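Local coordinates for protein omega transaminase (Pseudomonas sp., PDB 5LHA) that probably catalyses pyridoxal-phosphate-dependent transfer of amino groups between amines and keto acids, as an amine transaminase of fold type I, at residues R249-C254 / I259-D264. Sequence-based numbering, arbitrary orientation.
Sequences RLREVC and ILLIAD. With PMP (4'-deoxy-4'-aminopyridoxal-5'-phosphate), chain E.
The guanidinium of Arg-251 lies with one flat face over the aliphatic CB of Leu-261, NH1 standing 3.9 Å from that carbon, so the face of a charged group packs on an aliphatic carbon near the group's rim, an example of how a helix is laid against the strand that follows it in a beta-alpha-beta unit. A chain bent at chi2 and chi3 folds the arginine back toward the strand, where salt bridges from NH2 to Asp-287 and Asp-255, and a hydrogen bond from NH1 to the carbonyl of Ala-285, fix its rotation. Beside it, Leu-261 sends CD1 to within 4.2 Å of Leu-250 CD2, the two side chains crossing at about a right angle. Cys-254 completes the apolar patch, SG touching Ile-259 CG2 at 4.2 Å. One backbone hydrogen bond, Ile-259 N to Cys-254 O (2.9 Å), bent to 132° at the hydrogen, ties the helix to the entry of the strand. At the strand's far end Asp-264 OD2 reaches N1 of the cofactor at 2.9 Å and also bonds His-158, while OD1 takes the backbone N-H of Val-266. An alanine in place of Asp-264 would probably leave the pyridine nitrogen without its carboxylate mate. Segments 249-254 and 260-264 run roughly antiparallel, their axes at 149°; helix 202-220 packs against Leu-250 and Val-253, while helix 124-141 meets Leu-260 and Asp-264.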
ATOM      1  N   ARG A 249      20.226  23.385   7.762  1.00 36.66           N
ATOM      2  CA  ARG A 249      18.826  23.766   7.618  1.00 36.72           C
ATOM      3  C   ARG A 249      17.916  22.558   7.466  1.00 36.24           C
ATOM      4  O   ARG A 249      16.701  22.685   7.652  1.00 34.58           O
ATOM      5  CB  ARG A 249      18.654  24.709   6.431  1.00 37.23           C
ATOM      6  CG  ARG A 249      19.386  26.031   6.592  1.00 37.45           C
ATOM      7  CD  ARG A 249      19.007  27.000   5.492  1.00 37.52           C
ATOM      8  NE  ARG A 249      17.562  27.230   5.458  1.00 37.29           N
ATOM      9  CZ  ARG A 249      16.961  28.158   4.718  1.00 36.72           C
ATOM     10  NH1 ARG A 249      17.677  28.962   3.936  1.00 35.02           N
ATOM     11  NH2 ARG A 249      15.640  28.282   4.760  1.00 38.17           N
ATOM     12  N   LEU A 250      18.480  21.397   7.122  1.00 36.85           N
ATOM     13  CA  LEU A 250      17.744  20.141   7.215  1.00 35.76           C
ATOM     14  C   LEU A 250      17.426  19.812   8.667  1.00 37.11           C
ATOM     15  O   LEU A 250      16.269  19.561   9.024  1.00 35.72           O
ATOM     16  CB  LEU A 250      18.568  19.026   6.581  1.00 34.20           C
ATOM     17  CG  LEU A 250      17.837  17.878   5.900  1.00 33.74           C
ATOM     18  CD1 LEU A 250      16.885  18.426   4.856  1.00 33.75           C
ATOM     19  CD2 LEU A 250      18.856  16.947   5.272  1.00 33.76           C
ATOM     20  N   ARG A 251      18.460  19.821   9.519  1.00 38.33           N
ATOM     21  CA  ARG A 251      18.300  19.593  10.953  1.00 38.73           C
ATOM     22  C   ARG A 251      17.254  20.522  11.561  1.00 40.72           C
ATOM     23  O   ARG A 251      16.428  20.095  12.375  1.00 42.14           O
ATOM     24  CB  ARG A 251      19.656  19.787  11.640  1.00 37.72           C
ATOM     25  CG  ARG A 251      19.707  19.597  13.165  1.00 36.83           C
ATOM     26  CD  ARG A 251      19.558  18.153  13.609  1.00 34.14           C
ATOM     27  NE  ARG A 251      18.168  17.746  13.780  1.00 31.54           N
ATOM     28  CZ  ARG A 251      17.802  16.522  14.140  1.00 29.94           C
ATOM     29  NH1 ARG A 251      18.723  15.595  14.353  1.00 31.69           N
ATOM     30  NH2 ARG A 251      16.524  16.218  14.281  1.00 28.08           N
ATOM     31  N   GLU A 252      17.286  21.802  11.188  1.00 41.74           N
ATOM     32  CA  GLU A 252      16.361  22.761  11.779  1.00 42.72           C
ATOM     33  C   GLU A 252      14.923  22.451  11.394  1.00 40.56           C
ATOM     34  O   GLU A 252      14.023  22.488  12.241  1.00 38.74           O
ATOM     35  CB  GLU A 252      16.715  24.174  11.329  1.00 45.77           C
ATOM     36  CG  GLU A 252      18.019  24.698  11.874  1.00 49.76           C
ATOM     37  CD  GLU A 252      18.488  25.923  11.118  1.00 52.79           C
ATOM     38  OE1 GLU A 252      17.783  26.348  10.171  1.00 53.43           O
ATOM     39  OE2 GLU A 252      19.563  26.451  11.461  1.00 54.17           O
ATOM     40  N   VAL A 253      14.688  22.137  10.119  1.00 40.69           N
ATOM     41  CA  VAL A 253      13.326  21.893   9.653  1.00 40.97           C
ATOM     42  C   VAL A 253      12.748  20.642  10.304  1.00 38.76           C
ATOM     43  O   VAL A 253      11.580  20.621  10.710  1.00 36.09           O
ATOM     44  CB  VAL A 253      13.299  21.805   8.114  1.00 41.81           C
ATOM     45  CG1 VAL A 253      11.920  21.403   7.628  1.00 41.14           C
ATOM     46  CG2 VAL A 253      13.689  23.141   7.508  1.00 42.83           C
ATOM     47  N   CYS A 254      13.559  19.588  10.427  1.00 40.38           N
ATOM     48  CA  CYS A 254      13.106  18.375  11.100  1.00 41.11           C
ATOM     49  C   CYS A 254      12.754  18.655  12.555  1.00 42.64           C
ATOM     50  O   CYS A 254      11.804  18.077  13.099  1.00 40.30           O
ATOM     51  CB  CYS A 254      14.184  17.290  11.011  1.00 40.75           C
ATOM     52  SG  CYS A 254      14.417  16.552   9.371  1.00 39.01           S
ATOM     53  N   ILE A 259      10.562  15.481  13.389  1.00 28.66           N
ATOM     54  CA  ILE A 259      10.867  14.405  12.456  1.00 27.21           C
ATOM     55  C   ILE A 259      12.282  13.911  12.697  1.00 28.90           C
ATOM     56  O   ILE A 259      13.210  14.705  12.900  1.00 31.86           O
ATOM     57  CB  ILE A 259      10.685  14.907  11.015  1.00 25.35           C
ATOM     58  CG1 ILE A 259       9.207  15.234  10.772  1.00 26.70           C
ATOM     59  CG2 ILE A 259      11.265  13.909   9.993  1.00 21.92           C
ATOM     60  CD1 ILE A 259       8.953  16.072   9.546  1.00 28.16           C
ATOM     61  N   LEU A 260      12.455  12.592  12.698  1.00 28.61           N
ATOM     62  CA  LEU A 260      13.770  12.012  12.914  1.00 27.68           C
ATOM     63  C   LEU A 260      14.629  12.185  11.671  1.00 28.54           C
ATOM     64  O   LEU A 260      14.180  11.931  10.546  1.00 28.41           O
ATOM     65  CB  LEU A 260      13.655  10.528  13.252  1.00 28.27           C
ATOM     66  CG  LEU A 260      12.795  10.138  14.448  1.00 30.27           C
ATOM     67  CD1 LEU A 260      12.663   8.627  14.486  1.00 31.49           C
ATOM     68  CD2 LEU A 260      13.400  10.663  15.742  1.00 30.09           C
ATOM     69  N   LEU A 261      15.882  12.579  11.878  1.00 28.43           N
ATOM     70  CA  LEU A 261      16.826  12.772  10.782  1.00 29.81           C
ATOM     71  C   LEU A 261      17.796  11.601  10.784  1.00 28.86           C
ATOM     72  O   LEU A 261      18.567  11.427  11.734  1.00 28.51           O
ATOM     73  CB  LEU A 261      17.542  14.114  10.909  1.00 31.55           C
ATOM     74  CG  LEU A 261      18.573  14.412   9.819  1.00 32.17           C
ATOM     75  CD1 LEU A 261      17.952  14.335   8.430  1.00 31.57           C
ATOM     76  CD2 LEU A 261      19.187  15.783  10.053  1.00 32.87           C
ATOM     77  N   ILE A 262      17.732  10.792   9.728  1.00 27.96           N
ATOM     78  CA  ILE A 262      18.603   9.638   9.537  1.00 25.60           C
ATOM     79  C   ILE A 262      19.722  10.020   8.589  1.00 24.23           C
ATOM     80  O   ILE A 262      19.472  10.344   7.424  1.00 24.63           O
ATOM     81  CB  ILE A 262      17.834   8.426   8.989  1.00 24.40           C
ATOM     82  CG1 ILE A 262      16.688   8.035   9.920  1.00 23.54           C
ATOM     83  CG2 ILE A 262      18.778   7.268   8.770  1.00 24.92           C
ATOM     84  CD1 ILE A 262      15.731   7.077   9.293  1.00 22.83           C
ATOM     85  N   ALA A 263      20.953   9.972   9.075  1.00 25.42           N
ATOM     86  CA  ALA A 263      22.119  10.151   8.229  1.00 27.75           C
ATOM     87  C   ALA A 263      22.550   8.788   7.704  1.00 30.93           C
ATOM     88  O   ALA A 263      22.870   7.886   8.486  1.00 32.48           O
ATOM     89  CB  ALA A 263      23.259  10.817   8.993  1.00 26.63           C
ATOM     90  N   ASP A 264      22.518   8.626   6.388  1.00 31.44           N
ATOM     91  CA  ASP A 264      23.063   7.425   5.766  1.00 30.05           C
ATOM     92  C   ASP A 264      24.559   7.648   5.613  1.00 28.81           C
ATOM     93  O   ASP A 264      25.016   8.312   4.681  1.00 28.56           O
ATOM     94  CB  ASP A 264      22.372   7.138   4.440  1.00 29.38           C
ATOM     95  CG  ASP A 264      22.774   5.802   3.847  1.00 29.84           C
ATOM     96  OD1 ASP A 264      23.869   5.275   4.176  1.00 29.19           O
ATOM     97  OD2 ASP A 264      21.965   5.264   3.068  1.00 29.67           O
TER
HETATM   98  N1  PMP E 501      23.406   3.341   1.484  1.00 22.49           N
HETATM   99  C2  PMP E 501      24.551   3.872   0.914  1.00 22.12           C
HETATM  100  C2A PMP E 501      24.817   5.353   0.939  1.00 21.84           C
HETATM  101  C3  PMP E 501      25.250   3.090   0.004  1.00 24.25           C
HETATM  102  O3  PMP E 501      26.151   3.663  -0.852  1.00 21.07           O
HETATM  103  C4  PMP E 501      25.021   1.716  -0.043  1.00 26.24           C
HETATM  104  C4A PMP E 501      25.842   0.855  -0.979  1.00 27.87           C
HETATM  105  N4A PMP E 501      26.665   1.681  -1.838  1.00 29.55           N
HETATM  106  C5  PMP E 501      24.035   1.143   0.761  1.00 24.64           C
HETATM  107  C6  PMP E 501      23.225   1.980   1.529  1.00 23.60           C
HETATM  108  C5A PMP E 501      23.863  -0.368   0.784  1.00 23.74           C
HETATM  109  O4P PMP E 501      25.049  -1.001   1.238  1.00 21.95           O
HETATM  110  P   PMP E 501      25.304  -2.590   1.079  1.00 22.26           P
HETATM  111  O1P PMP E 501      25.828  -2.811  -0.329  1.00 17.88           O
HETATM  112  O2P PMP E 501      26.364  -3.005   2.079  1.00 19.92           O
HETATM  113  O3P PMP E 501      24.041  -3.404   1.273  1.00 16.06           O